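Local structure of exopolygalacturonase (Yersinia enterocolitica, 2UVF) at residues Arg231-Pro234 and Tyr235-Ile238; Ala247-Pro250 and Asn251-Lys254. The protein hydrolyses the polygalacturonic acid of pectin by an exo mode of action, probably releasing short galacturonate units from chain ends in the periplasm. One frame throughout, in Å; residues are numbered along the deposited sequence.

Contact 1: residues Arg231-Pro234 and Tyr235-Ile238; sequences RLYP and YSTI. With SO4 (sulfate ion), chain D.
Tyr233 to Ser236 form a type I beta turn with Pro234 and Tyr235 at its corners, closed by Ser236 N to Tyr233 O at 3.0 Å (N-H...O angle 159°). It belongs to a loop of the family 28 parallel beta-helix, between strands 228-230 and 240-241, that reaches the sugar pocket. A second, weak bond runs back across the turn: the hydroxyl of Ser236, set beside its own backbone N (chi1 -76°), accepts Tyr233 N through OG at 3.1 Å. The two tyrosines lie side by side and point the same way, but their near-parallel planes (21°) are slid apart, so that the rings barely overlap. Their real overlap is a CH-pi contact, with Tyr233 CB 3.5 Å from the centroid of the Tyr235 ring, over its face. Tyr235 OH in turn sits over one face of the Tyr233 ring, and Leu232 CG, 3.8 Å from its plane, over the opposite one. Leu232 also touches bound galacturonic acid, while Tyr233 OH bonds His443 of the same pocket and Tyr235 OH bonds Thr411 N. Where the loop opens, Arg231 pairs with Glu239, and its extended chain lays Arg231 CD 3.2 Å from Ser236 O. Its backbone N donates to a sulfate ion, probably from the crystallisation liquor, Arg231 N to O2 of the sulfate at 2.9 Å.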
loop_
_atom_site.group_PDB
_atom_site.type_symbol
_atom_site.label_atom_id
_atom_site.label_comp_id
_atom_site.label_asym_id
_atom_site.label_seq_id
_atom_site.Cartn_x
_atom_site.Cartn_y
_atom_site.Cartn_z
ATOM N N ARG A 231 15.723 -11.675 -8.567
ATOM C CA ARG A 231 16.008 -11.984 -7.179
ATOM C C ARG A 231 15.674 -10.737 -6.357
ATOM O O ARG A 231 16.062 -9.634 -6.725
ATOM C CB ARG A 231 17.479 -12.362 -6.998
ATOM C CG ARG A 231 17.844 -13.754 -7.488
ATOM C CD ARG A 231 19.356 -13.889 -7.720
ATOM N NE ARG A 231 19.797 -15.286 -7.688
ATOM C CZ ARG A 231 19.776 -16.114 -8.732
ATOM N NH1 ARG A 231 19.318 -15.712 -9.916
ATOM N NH2 ARG A 231 20.202 -17.360 -8.588
ATOM N N LEU A 232 14.952 -10.918 -5.250
ATOM C CA LEU A 232 14.477 -9.809 -4.424
ATOM C C LEU A 232 15.601 -8.868 -3.986
ATOM O O LEU A 232 15.522 -7.647 -4.192
ATOM C CB LEU A 232 13.708 -10.332 -3.202
ATOM C CG LEU A 232 12.859 -9.346 -2.386
ATOM C CD1 LEU A 232 11.690 -8.847 -3.216
ATOM C CD2 LEU A 232 12.367 -10.044 -1.133
ATOM N N TYR A 233 16.640 -9.437 -3.384
ATOM C CA TYR A 233 17.797 -8.661 -2.946
ATOM C C TYR A 233 19.056 -9.150 -3.674
ATOM O O TYR A 233 19.036 -10.239 -4.261
ATOM C CB TYR A 233 17.941 -8.706 -1.422
ATOM C CG TYR A 233 16.696 -8.222 -0.699
ATOM C CD1 TYR A 233 16.138 -6.972 -0.983
ATOM C CD2 TYR A 233 16.066 -9.023 0.244
ATOM C CE1 TYR A 233 14.999 -6.536 -0.337
ATOM C CE2 TYR A 233 14.922 -8.602 0.884
ATOM C CZ TYR A 233 14.384 -7.356 0.589
ATOM O OH TYR A 233 13.234 -6.942 1.238
ATOM N N PRO A 234 20.129 -8.326 -3.699
ATOM C CA PRO A 234 21.380 -8.796 -4.336
ATOM C C PRO A 234 21.879 -10.119 -3.739
ATOM O O PRO A 234 22.481 -10.926 -4.448
ATOM C CB PRO A 234 22.379 -7.651 -4.074
ATOM C CG PRO A 234 21.748 -6.784 -3.002
ATOM C CD PRO A 234 20.254 -6.942 -3.192
ATOM N N TYR A 235 21.579 -10.335 -2.457
ATOM C CA TYR A 235 22.009 -11.493 -1.676
ATOM C C TYR A 235 20.937 -12.574 -1.568
ATOM O O TYR A 235 21.044 -13.478 -0.716
ATOM C CB TYR A 235 22.396 -11.042 -0.259
ATOM C CG TYR A 235 21.463 -10.001 0.343
ATOM C CD1 TYR A 235 20.382 -10.375 1.170
ATOM C CD2 TYR A 235 21.663 -8.637 0.095
ATOM C CE1 TYR A 235 19.521 -9.410 1.727
ATOM C CE2 TYR A 235 20.806 -7.656 0.649
ATOM C CZ TYR A 235 19.747 -8.053 1.466
ATOM O OH TYR A 235 18.916 -7.089 1.987
ATOM N N SER A 236 19.897 -12.463 -2.397
ATOM C CA SER A 236 18.813 -13.456 -2.406
ATOM C C SER A 236 19.204 -14.584 -3.347
ATOM O O SER A 236 19.479 -14.344 -4.523
ATOM C CB SER A 236 17.469 -12.825 -2.810
ATOM O OG SER A 236 16.912 -12.076 -1.736
ATOM N N THR A 237 19.216 -15.809 -2.829
ATOM C CA THR A 237 19.812 -16.926 -3.567
ATOM C C THR A 237 18.867 -17.697 -4.491
ATOM O O THR A 237 19.313 -18.358 -5.423
ATOM C CB THR A 237 20.675 -17.854 -2.646
ATOM O OG1 THR A 237 19.927 -18.271 -1.502
ATOM C CG2 THR A 237 21.909 -17.104 -2.159
ATOM N N ILE A 238 17.563 -17.564 -4.264
ATOM C CA ILE A 238 16.556 -18.242 -5.073
ATOM C C ILE A 238 15.882 -17.259 -6.049
ATOM O O ILE A 238 15.324 -16.225 -5.647
ATOM C CB ILE A 238 15.539 -19.016 -4.164
ATOM C CG1 ILE A 238 16.293 -19.999 -3.250
ATOM C CG2 ILE A 238 14.447 -19.709 -4.997
ATOM C CD1 ILE A 238 15.503 -20.505 -2.052
HETATM S S SO4 D . 18.449 -10.371 -11.187
HETATM O O1 SO4 D . 17.522 -10.761 -12.251
HETATM O O2 SO4 D . 17.760 -10.162 -9.902
HETATM O O3 SO4 D . 19.452 -11.430 -11.006
HETATM O O4 SO4 D . 19.108 -9.138 -11.631
HETATM O O HOH W 1 14.508 -14.018 -4.165
#

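Contact 2: residues Ala247-Pro250 and Asn251-Lys254; sequences AIDP and NNSK
This is a local, solvent-facing turn contact, organised by Asp249 and its bonds to Asn251 and Asn252, in the loop that leaves strand 245-247 of the beta-helix and leads to strand 258-264. Two bonds define it. Asn252 N reaches Asp249 O at 3.2 Å (N-H...O angle 138°), the i to i+3 bond of a beta turn with Pro250 and Asn251 at the corners. Asn251 N is also 3.2 Å from its acceptor, Asp249 OD1, at a straighter 150°, closing an Asx turn through the side chain. This donor comes from above the carboxylate plane, tilted out of it. The torsions account for the second bond: with CG opposite the backbone N (chi1 -172°) and beside the carbonyl carbon, the carboxylate folds back over the turn. Asp249 OD1 is further engaged by Asn252 N, though weakly, and by a water that donates to it at 2.6 Å. The same water accepts Asn251 ND2 at 3.0 Å, so that it links the Asp249 carboxylate to the Asn251 amide. A different water spans the open end of the turn, accepting Asp249 N and donating to Asn252 O, each at 2.8 Å. Beyond the turn, Arg337 of strand 334-339 gives a weak bond to Asp249 O, and Ser253 OG bonds Glu361. With Asp249 OD1 taking the N-H of Asn251 across Pro250, and more weakly that of Asn252, the arrangement is characteristic of an Asx-Pro turn, here coupled to a beta turn in a beta-helix loop.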
loop_
_atom_site.group_PDB
_atom_site.type_symbol
_atom_site.label_atom_id
_atom_site.label_comp_id
_atom_site.label_asym_id
_atom_site.label_seq_id
_atom_site.Cartn_x
_atom_site.Cartn_y
_atom_site.Cartn_z
ATOM N N ALA A 247 8.373 -4.630 -14.830
ATOM C CA ALA A 247 9.378 -3.719 -15.366
ATOM C C ALA A 247 10.702 -4.110 -14.712
ATOM O O ALA A 247 11.107 -3.530 -13.706
ATOM C CB ALA A 247 9.011 -2.264 -15.092
ATOM N N ILE A 248 11.355 -5.129 -15.281
ATOM C CA ILE A 248 12.563 -5.737 -14.693
ATOM C C ILE A 248 13.695 -5.823 -15.717
ATOM O O ILE A 248 13.559 -6.479 -16.748
ATOM C CB ILE A 248 12.287 -7.172 -14.103
ATOM C CG1 ILE A 248 11.102 -7.155 -13.133
ATOM C CG2 ILE A 248 13.558 -7.747 -13.421
ATOM C CD1 ILE A 248 10.638 -8.513 -12.637
ATOM N N ASP A 249 14.809 -5.153 -15.430
ATOM C CA ASP A 249 16.035 -5.308 -16.223
ATOM C C ASP A 249 16.775 -6.568 -15.759
ATOM O O ASP A 249 17.130 -6.672 -14.578
ATOM C CB ASP A 249 16.928 -4.071 -16.078
ATOM C CG ASP A 249 18.130 -4.081 -17.033
ATOM O OD1 ASP A 249 19.192 -4.628 -16.639
ATOM O OD2 ASP A 249 18.023 -3.514 -18.151
ATOM N N PRO A 250 17.040 -7.513 -16.694
ATOM C CA PRO A 250 17.607 -8.836 -16.386
ATOM C C PRO A 250 18.845 -8.761 -15.516
ATOM O O PRO A 250 19.164 -9.737 -14.836
ATOM C CB PRO A 250 17.990 -9.390 -17.762
ATOM C CG PRO A 250 17.933 -8.213 -18.706
ATOM C CD PRO A 250 16.851 -7.347 -18.148
ATOM N N ASN A 251 19.516 -7.607 -15.526
ATOM C CA ASN A 251 20.796 -7.428 -14.831
ATOM C C ASN A 251 20.738 -6.540 -13.583
ATOM O O ASN A 251 21.453 -6.791 -12.602
ATOM C CB ASN A 251 21.858 -6.855 -15.797
ATOM C CG ASN A 251 22.190 -7.799 -16.947
ATOM O OD1 ASN A 251 22.404 -9.003 -16.745
ATOM N ND2 ASN A 251 22.244 -7.254 -18.165
ATOM N N ASN A 252 19.897 -5.508 -13.616
ATOM C CA ASN A 252 20.081 -4.381 -12.715
ATOM C C ASN A 252 18.840 -3.776 -12.086
ATOM O O ASN A 252 17.806 -3.637 -12.726
ATOM C CB ASN A 252 20.868 -3.294 -13.438
ATOM C CG ASN A 252 22.182 -3.802 -13.984
ATOM O OD1 ASN A 252 22.955 -4.441 -13.259
ATOM N ND2 ASN A 252 22.446 -3.535 -15.268
ATOM N N SER A 253 18.977 -3.385 -10.825
ATOM C CA SER A 253 17.844 -2.879 -10.056
ATOM C C SER A 253 17.840 -1.358 -9.884
ATOM O O SER A 253 16.848 -0.796 -9.420
ATOM C CB SER A 253 17.759 -3.588 -8.707
ATOM O OG SER A 253 19.007 -3.571 -8.036
ATOM N N LYS A 254 18.935 -0.714 -10.296
ATOM C CA LYS A 254 19.215 0.708 -10.038
ATOM C C LYS A 254 18.111 1.654 -10.522
ATOM O O LYS A 254 17.713 1.599 -11.693
ATOM C CB LYS A 254 20.564 1.115 -10.670
ATOM C CG LYS A 254 21.381 2.136 -9.836
ATOM C CD LYS A 254 22.064 3.177 -10.716
ATOM C CE LYS A 254 21.192 4.442 -10.849
ATOM N NZ LYS A 254 21.631 5.370 -11.943
HETATM O O HOH W 2 15.038 -3.777 -13.023
HETATM O O HOH W 3 21.145 -4.492 -18.354
#

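Leaving strand 228-230, the chain first makes contact 1, then passes through strands 240-241 and 245-247 before contact 2 turns it on the way to strand 258-264. The contacts follow in series; each closes its own short turn, and neither nests within nor crosses the other. The centres of contact 1 and contact 2 are about 13 Å apart, and the two do not touch. In this crystal Arg337 links them indirectly: it bonds the sulfate, probably from the crystallisation liquor, that Arg231 N also holds, and weakly Asp249 O. Thus 231-238 borders the sugar pocket, whereas 247-254 connects two consecutive strands within one coil of the beta-helix.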